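Local coordinates for protein putative acetamidase/formamidase (Yersinia enterocolitica subsp. palearctica serotype O:3, PDB 5UBU) that probably hydrolyses carbon-nitrogen bonds of linear amides such as acetamide or formamide, and binds sodium ions in this crystal, at residues P256-E259 / I264-I267; E31-F36 / T45-I50; G128-D133 / D140-K145. One frame throughout, in Å; residues are numbered along the deposited sequence.

Interaction 1 of 3, residues P256-E259 / I264-I267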
loop_
_atom_site.group_PDB
_atom_site.type_symbol
_atom_site.label_atom_id
_atom_site.label_comp_id
_atom_site.label_asym_id
_atom_site.label_seq_id
_atom_site.Cartn_x
_atom_site.Cartn_y
_atom_site.Cartn_z
ATOM N N PRO B 256 -18.729 5.233 -9.383
ATOM C CA PRO B 256 -19.115 5.243 -10.793
ATOM C C PRO B 256 -19.202 3.847 -11.380
ATOM O O PRO B 256 -18.475 2.954 -10.957
ATOM C CB PRO B 256 -17.958 5.996 -11.483
ATOM C CG PRO B 256 -17.309 6.795 -10.408
ATOM C CD PRO B 256 -17.499 6.020 -9.139
ATOM N N ARG B 257 -20.094 3.676 -12.347
ATOM C CA ARG B 257 -20.264 2.412 -13.051
ATOM C C ARG B 257 -20.346 2.717 -14.524
ATOM O O ARG B 257 -20.650 3.841 -14.909
ATOM C CB ARG B 257 -21.528 1.706 -12.605
ATOM C CG ARG B 257 -21.481 1.229 -11.179
ATOM C CD ARG B 257 -22.838 0.730 -10.715
ATOM N NE ARG B 257 -22.751 0.185 -9.360
ATOM C CZ ARG B 257 -23.778 -0.283 -8.658
ATOM N NH1 ARG B 257 -25.008 -0.281 -9.156
ATOM N NH2 ARG B 257 -23.570 -0.751 -7.441
HETATM N N MSE B 258 -20.035 1.737 -15.355
HETATM C CA MSE B 258 -20.133 1.941 -16.795
HETATM C C MSE B 258 -20.664 0.686 -17.422
HETATM O O MSE B 258 -20.751 -0.365 -16.795
HETATM C CB MSE B 258 -18.854 2.539 -17.414
HETATM C CG MSE B 258 -17.760 1.546 -17.765
HETATM SE SE MSE B 258 -17.962 0.810 -19.593
HETATM C CE MSE B 258 -16.477 -0.482 -19.462
ATOM N N GLU B 259 -21.032 0.816 -18.682
ATOM C CA GLU B 259 -21.624 -0.261 -19.426
ATOM C C GLU B 259 -21.303 -0.078 -20.894
ATOM O O GLU B 259 -21.225 1.045 -21.374
ATOM C CB GLU B 259 -23.133 -0.163 -19.213
ATOM C CG GLU B 259 -23.989 -1.177 -19.941
ATOM C CD GLU B 259 -25.491 -0.969 -19.732
ATOM O OE1 GLU B 259 -25.919 0.090 -19.223
ATOM O OE2 GLU B 259 -26.252 -1.883 -20.100
ATOM N N ILE B 264 -20.378 -4.851 -17.993
ATOM C CA ILE B 264 -20.780 -3.865 -16.999
ATOM C C ILE B 264 -19.506 -3.755 -16.145
ATOM O O ILE B 264 -18.735 -4.715 -16.068
ATOM C CB ILE B 264 -22.016 -4.265 -16.152
ATOM C CG1 ILE B 264 -21.726 -5.453 -15.234
ATOM C CG2 ILE B 264 -23.203 -4.543 -17.057
ATOM C CD1 ILE B 264 -22.863 -5.771 -14.300
HETATM N N MSE B 265 -19.284 -2.602 -15.516
HETATM C CA MSE B 265 -18.086 -2.401 -14.718
HETATM C C MSE B 265 -18.276 -1.443 -13.588
HETATM O O MSE B 265 -18.973 -0.452 -13.731
HETATM C CB MSE B 265 -17.028 -1.841 -15.683
HETATM C CG MSE B 265 -15.668 -1.497 -15.045
HETATM SE SE MSE B 265 -14.623 -0.245 -16.184
HETATM C CE MSE B 265 -14.009 -1.597 -17.460
ATOM N N SER B 266 -17.672 -1.755 -12.444
ATOM C CA SER B 266 -17.697 -0.880 -11.273
ATOM C C SER B 266 -16.309 -0.257 -11.212
ATOM O O SER B 266 -15.303 -0.970 -11.268
ATOM C CB SER B 266 -18.002 -1.648 -9.999
ATOM O OG SER B 266 -19.337 -2.111 -9.986
ATOM N N ILE B 267 -16.257 1.066 -11.089
ATOM C CA ILE B 267 -14.992 1.798 -11.079
ATOM C C ILE B 267 -14.648 2.362 -9.709
ATOM O O ILE B 267 -15.288 3.288 -9.244
ATOM C CB ILE B 267 -15.045 2.946 -12.105
ATOM C CG1 ILE B 267 -15.386 2.381 -13.496
ATOM C CG2 ILE B 267 -13.722 3.708 -12.133
ATOM C CD1 ILE B 267 -15.632 3.425 -14.563
#

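Interaction 2 of 3, residues E31-F36 / T45-I50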
loop_
_atom_site.group_PDB
_atom_site.type_symbol
_atom_site.label_atom_id
_atom_site.label_comp_id
_atom_site.label_asym_id
_atom_site.label_seq_id
_atom_site.Cartn_x
_atom_site.Cartn_y
_atom_site.Cartn_z
ATOM N N GLU B 31 -16.153 29.492 -26.420
ATOM C CA GLU B 31 -16.794 30.793 -26.189
ATOM C C GLU B 31 -17.929 30.627 -25.162
ATOM O O GLU B 31 -18.172 31.523 -24.362
ATOM C CB GLU B 31 -17.283 31.378 -27.529
ATOM C CG GLU B 31 -17.349 32.906 -27.649
ATOM C CD GLU B 31 -18.578 33.579 -27.052
ATOM O OE1 GLU B 31 -18.625 34.829 -27.109
ATOM O OE2 GLU B 31 -19.502 32.887 -26.545
HETATM N N MSE B 32 -18.600 29.475 -25.179
HETATM C CA MSE B 32 -19.683 29.196 -24.223
HETATM C C MSE B 32 -19.111 28.860 -22.871
HETATM O O MSE B 32 -19.648 29.275 -21.843
HETATM C CB MSE B 32 -20.554 28.025 -24.676
HETATM C CG MSE B 32 -21.805 27.870 -23.796
HETATM SE SE MSE B 32 -22.916 26.336 -24.377
HETATM C CE MSE B 32 -23.942 27.222 -25.811
ATOM N N GLN B 33 -18.023 28.095 -22.871
ATOM C CA GLN B 33 -17.353 27.689 -21.639
ATOM C C GLN B 33 -16.751 28.875 -20.862
ATOM O O GLN B 33 -16.818 28.903 -19.637
ATOM C CB GLN B 33 -16.262 26.651 -21.950
ATOM C CG GLN B 33 -15.502 26.133 -20.733
ATOM C CD GLN B 33 -16.388 25.392 -19.747
ATOM O OE1 GLN B 33 -17.268 24.616 -20.139
ATOM N NE2 GLN B 33 -16.127 25.585 -18.455
ATOM N N LYS B 34 -16.166 29.826 -21.589
ATOM C CA LYS B 34 -15.530 31.047 -21.027
ATOM C C LYS B 34 -14.233 30.751 -20.270
ATOM O O LYS B 34 -13.169 31.201 -20.703
ATOM C CB LYS B 34 -16.497 31.888 -20.180
ATOM C CG LYS B 34 -17.675 32.405 -20.993
ATOM C CD LYS B 34 -18.570 33.401 -20.272
ATOM C CE LYS B 34 -19.715 33.792 -21.206
ATOM N NZ LYS B 34 -20.683 34.770 -20.625
ATOM N N GLU B 35 -14.331 30.018 -19.158
ATOM C CA GLU B 35 -13.146 29.639 -18.408
ATOM C C GLU B 35 -13.243 28.157 -18.031
ATOM O O GLU B 35 -14.265 27.678 -17.526
ATOM C CB GLU B 35 -12.864 30.533 -17.175
ATOM C CG GLU B 35 -13.751 30.395 -15.944
ATOM C CD GLU B 35 -13.137 31.100 -14.715
ATOM O OE1 GLU B 35 -11.891 31.009 -14.530
ATOM O OE2 GLU B 35 -13.895 31.714 -13.916
ATOM N N PHE B 36 -12.181 27.415 -18.330
ATOM C CA PHE B 36 -12.109 26.001 -18.013
ATOM C C PHE B 36 -11.718 25.878 -16.550
ATOM O O PHE B 36 -11.012 26.744 -16.029
ATOM C CB PHE B 36 -11.107 25.320 -18.930
ATOM C CG PHE B 36 -11.567 25.225 -20.353
ATOM C CD1 PHE B 36 -11.555 26.343 -21.173
ATOM C CD2 PHE B 36 -12.018 24.016 -20.872
ATOM C CE1 PHE B 36 -12.000 26.263 -22.479
ATOM C CE2 PHE B 36 -12.451 23.928 -22.183
ATOM C CZ PHE B 36 -12.444 25.054 -22.986
ATOM N N THR B 45 -19.744 28.570 -11.744
ATOM C CA THR B 45 -20.959 29.081 -12.382
ATOM C C THR B 45 -21.340 28.131 -13.533
ATOM O O THR B 45 -20.478 27.764 -14.330
ATOM C CB THR B 45 -20.754 30.489 -12.972
ATOM O OG1 THR B 45 -20.322 31.390 -11.950
ATOM C CG2 THR B 45 -22.047 31.009 -13.590
ATOM N N PRO B 46 -22.617 27.715 -13.615
ATOM C CA PRO B 46 -23.012 26.813 -14.703
ATOM C C PRO B 46 -22.815 27.433 -16.073
ATOM O O PRO B 46 -23.050 28.630 -16.238
ATOM C CB PRO B 46 -24.497 26.565 -14.446
ATOM C CG PRO B 46 -24.676 26.802 -12.991
ATOM C CD PRO B 46 -23.700 27.892 -12.629
ATOM N N VAL B 47 -22.385 26.622 -17.039
ATOM C CA VAL B 47 -22.153 27.097 -18.409
ATOM C C VAL B 47 -23.246 26.666 -19.380
ATOM O O VAL B 47 -23.369 27.242 -20.469
ATOM C CB VAL B 47 -20.803 26.610 -18.978
ATOM C CG1 VAL B 47 -19.670 27.012 -18.032
ATOM C CG2 VAL B 47 -20.810 25.100 -19.241
ATOM N N LEU B 48 -24.022 25.656 -18.991
ATOM C CA LEU B 48 -25.085 25.122 -19.830
ATOM C C LEU B 48 -26.099 24.330 -19.014
ATOM O O LEU B 48 -25.728 23.643 -18.065
ATOM C CB LEU B 48 -24.468 24.181 -20.874
ATOM C CG LEU B 48 -25.403 23.425 -21.825
ATOM C CD1 LEU B 48 -26.192 24.385 -22.715
ATOM C CD2 LEU B 48 -24.577 22.450 -22.652
ATOM N N THR B 49 -27.372 24.428 -19.392
ATOM C CA THR B 49 -28.439 23.680 -18.736
ATOM C C THR B 49 -29.146 22.885 -19.824
ATOM O O THR B 49 -29.532 23.449 -20.856
ATOM C CB THR B 49 -29.435 24.599 -18.009
ATOM O OG1 THR B 49 -28.732 25.409 -17.054
ATOM C CG2 THR B 49 -30.508 23.775 -17.292
ATOM N N ILE B 50 -29.298 21.580 -19.602
ATOM C CA ILE B 50 -29.931 20.702 -20.585
ATOM C C ILE B 50 -31.044 19.839 -19.995
ATOM O O ILE B 50 -31.175 19.705 -18.776
ATOM C CB ILE B 50 -28.883 19.743 -21.219
ATOM C CG1 ILE B 50 -28.331 18.763 -20.183
ATOM C CG2 ILE B 50 -27.738 20.529 -21.855
ATOM C CD1 ILE B 50 -27.355 17.766 -20.768
#

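Interaction 3 of 3, residues G128-D133 / D140-K145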
loop_
_atom_site.group_PDB
_atom_site.type_symbol
_atom_site.label_atom_id
_atom_site.label_comp_id
_atom_site.label_asym_id
_atom_site.label_seq_id
_atom_site.Cartn_x
_atom_site.Cartn_y
_atom_site.Cartn_z
ATOM N N GLY B 128 4.251 6.694 -13.122
ATOM C CA GLY B 128 4.195 5.407 -12.444
ATOM C C GLY B 128 5.524 4.822 -12.030
ATOM O O GLY B 128 5.595 4.168 -10.996
ATOM N N LEU B 129 6.570 5.044 -12.831
ATOM C CA LEU B 129 7.919 4.504 -12.547
ATOM C C LEU B 129 8.930 5.569 -12.122
ATOM O O LEU B 129 10.103 5.544 -12.531
ATOM C CB LEU B 129 8.439 3.720 -13.762
ATOM C CG LEU B 129 7.582 2.541 -14.238
ATOM C CD1 LEU B 129 8.235 1.872 -15.439
ATOM C CD2 LEU B 129 7.364 1.513 -13.141
ATOM N N THR B 130 8.472 6.491 -11.283
ATOM C CA THR B 130 9.312 7.569 -10.760
ATOM C C THR B 130 8.847 8.017 -9.392
ATOM O O THR B 130 7.672 7.862 -9.034
ATOM C CB THR B 130 9.310 8.823 -11.681
ATOM O OG1 THR B 130 10.058 9.878 -11.078
ATOM C CG2 THR B 130 7.914 9.342 -11.920
ATOM N N GLY B 131 9.774 8.561 -8.619
ATOM C CA GLY B 131 9.412 9.119 -7.336
ATOM C C GLY B 131 8.593 10.339 -7.665
ATOM O O GLY B 131 8.809 10.958 -8.703
ATOM N N THR B 132 7.639 10.669 -6.808
ATOM C CA THR B 132 6.764 11.814 -7.026
ATOM C C THR B 132 6.682 12.581 -5.725
ATOM O O THR B 132 7.465 12.322 -4.816
ATOM C CB THR B 132 5.361 11.337 -7.451
ATOM O OG1 THR B 132 4.758 10.582 -6.401
ATOM C CG2 THR B 132 5.443 10.461 -8.694
ATOM N N ASP B 133 5.761 13.536 -5.632
ATOM C CA ASP B 133 5.571 14.273 -4.383
ATOM C C ASP B 133 4.753 13.475 -3.360
ATOM O O ASP B 133 4.660 13.877 -2.204
ATOM C CB ASP B 133 4.958 15.658 -4.647
ATOM C CG ASP B 133 5.956 16.632 -5.302
ATOM O OD1 ASP B 133 7.201 16.462 -5.139
ATOM O OD2 ASP B 133 5.470 17.591 -5.946
ATOM N N ASP B 140 16.966 11.815 -8.521
ATOM C CA ASP B 140 16.766 12.826 -9.543
ATOM C C ASP B 140 15.545 12.422 -10.347
ATOM O O ASP B 140 15.286 11.230 -10.526
ATOM C CB ASP B 140 17.972 12.923 -10.484
ATOM C CG ASP B 140 19.197 13.500 -9.819
ATOM O OD1 ASP B 140 19.037 14.283 -8.865
ATOM O OD2 ASP B 140 20.321 13.202 -10.277
ATOM N N PRO B 141 14.780 13.414 -10.831
ATOM C CA PRO B 141 13.615 13.069 -11.628
ATOM C C PRO B 141 14.053 12.493 -12.970
ATOM O O PRO B 141 15.210 12.639 -13.365
ATOM C CB PRO B 141 12.917 14.417 -11.820
ATOM C CG PRO B 141 14.022 15.425 -11.742
ATOM C CD PRO B 141 14.983 14.877 -10.739
ATOM N N LEU B 142 13.127 11.839 -13.654
ATOM C CA LEU B 142 13.413 11.259 -14.958
ATOM C C LEU B 142 13.591 12.368 -15.985
ATOM O O LEU B 142 13.198 13.515 -15.744
ATOM C CB LEU B 142 12.270 10.344 -15.401
ATOM C CG LEU B 142 11.898 9.192 -14.472
ATOM C CD1 LEU B 142 10.752 8.425 -15.115
ATOM C CD2 LEU B 142 13.104 8.293 -14.220
ATOM N N PRO B 143 14.189 12.041 -17.140
ATOM C CA PRO B 143 14.353 13.074 -18.143
ATOM C C PRO B 143 13.030 13.683 -18.517
ATOM O O PRO B 143 11.986 13.027 -18.507
ATOM C CB PRO B 143 14.964 12.325 -19.326
ATOM C CG PRO B 143 15.729 11.233 -18.684
ATOM C CD PRO B 143 14.820 10.783 -17.569
ATOM N N GLU B 144 13.105 14.947 -18.854
ATOM C CA GLU B 144 11.958 15.729 -19.200
ATOM C C GLU B 144 11.736 15.608 -20.709
ATOM O O GLU B 144 12.445 16.214 -21.486
ATOM C CB GLU B 144 12.259 17.143 -18.712
ATOM C CG GLU B 144 11.070 18.051 -18.577
ATOM C CD GLU B 144 11.310 19.190 -17.587
ATOM O OE1 GLU B 144 10.347 19.940 -17.353
ATOM O OE2 GLU B 144 12.423 19.328 -17.029
ATOM N N LYS B 145 10.777 14.772 -21.103
ATOM C CA LYS B 145 10.453 14.530 -22.519
ATOM C C LYS B 145 9.048 14.944 -22.962
ATOM O O LYS B 145 8.105 14.957 -22.178
ATOM C CB LYS B 145 10.663 13.053 -22.886
ATOM C CG LYS B 145 11.996 12.702 -23.524
ATOM C CD LYS B 145 13.210 12.900 -22.639
ATOM C CE LYS B 145 14.484 12.858 -23.491
ATOM N NZ LYS B 145 14.599 11.640 -24.347
#

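Interaction 1 of 3, residues P256-E259 / I264-I267
M258 and M265, both selenomethionines, face each other as a hydrogen-bonded antiparallel pair: M258 N donates to M265 O at 2.9 Å, and M265 N returns a more bent bond to M258 O (146° at the hydrogen). A third bond, I267 N to P256 O, is straighter. The strands run at 159° to each other, with axes 4.7 Å apart.

The denser packing lies on the M258/M265 face. With CG of M258 held between backbone N and carbonyl carbon (chi1 84°) and the chain bent again at chi2, its CE swings back over the neighbouring strand, 3.8 Å from M265 SE; M258 CG is 4.3 Å from I267 CD1. The other face is looser across the pair, although it too is buried. There R257 runs extended past S266, its CG 4.1 Å from S266 OG, and both reach D283 of helix 273-291, by a salt bridge and a hydrogen bond respectively. W287 of that helix adds a cation-pi contact to R257, while E259 turns to Y206 and K327.

Backbone bonds to Y206 and I204 on one flank and to L325 and A323 on the other place this antiparallel beta hairpin inside the large mixed sheet.

Interaction 2 of 3, residues E31-F36 / T45-I50
V47 puts its two methyl groups against the amide of Q33, while M32, one residue earlier on the helix, lies past the V47 carbonyl toward L48. The nearest CA atoms, those of Q33 and V47, are 5.8 Å apart, and the contact at the end of helix 30-33 is side chain against side chain and against backbone carbonyls.

The Q33 conformation carries most of it. CG stands anti to the backbone N (chi1 -179°), and a bend at chi2 of 63° folds the amide back toward V47, although the CB itself leaves in the other direction. V47 lays both methyls over one face of the amide, CG2 3.7 Å from Q33 OE1 and CG1 3.8 Å from Q33 NE2. Rotation of the amide is fixed from both ends. NE2 gives a nearly straight bond (169°) to E35 O, 3.0 Å away; this acceptor lies in the amide plane of Q33, whereas the donor stands well above the carbonyl plane of E35. OE1 accepts hydrogen bonds from G89 N and N88 ND2. On the same side chain, Q33 CG sits 3.7 Å above the centre of the F36 ring.

In M32, a selenomethionine, CG is anti to the backbone N and comes 3.7 Å from V47 O, and the extended chi2 carries SE to 4.2 Å from L48 CD1; the chain bends only at chi3, and the two side chains run at a slant.

K34 leaves the helix with positive phi, and E35 N bonds to Q33 O beyond it. The arrangement is a helix C-terminal turn packed beside strand 48-50, which pairs in parallel with strand 87-93.

Interaction 3 of 3, residues G128-D133 / D140-K145
Two irregular segments approach no closer than 6.9 Å between CA atoms, at T130 and L142, and neither has helix or strand geometry where they meet, so the contact is made by the L142 side chain reaching across to the T130 side chain and the L129 carbonyl. T130 is itself extended (phi/psi -151°/154°) and its CB points at L142. The leucine's CG lies beside its own backbone N, and from there the CD1 branch does most of the touching: L142 CD1 is 3.7 Å from T130 CB and 3.9 Å from L129 O. The branch point follows, with L142 CG 3.9 Å from T130 OG1. The two side chains meet at a slant, and only 110 Å² is buried between the segments.

The T130 hydroxyl has its polar needs met elsewhere. With OG1 anti to the backbone N (chi1 176°), it donates to G131 O at 2.9 Å, and N139 of the second subunit also bonds to it. That N139 packs on L142 and binds D140 O as well. From the third subunit, Y300 covers L142 and R278 bonds to G128 O, while D133 forms a salt bridge to R282 of the fourth.

The chemistry is thus an apolar leucine branch laid against the carbon side of a threonine whose hydroxyl is already engaged, which implies a small, mostly apolar intrachain contact in a loop several of whose polar groups bond to neighbouring subunits, consistent with burial on assembly.

From the N terminus, interaction 2 comes first, closing a loop with eight residues between its segments, from helix 30-33 to strand 48-50. Interaction 3 follows within the long connection from strand 117-122 to strand 145-151, bringing together segments separated by six residues at a subunit interface. Interaction 1 comes last, closing the short hairpin turn between strands 257-260 and 263-270. The three are in series: none nests in or crosses another. Centres of interactions 1 and 2 are 27 Å apart, on opposite sides of the chain's centre; interaction 3 lies 31 Å from the first and 35 Å from the second. The contacts thus lie inside the large sheet, beside helix 30-33 and between subunits.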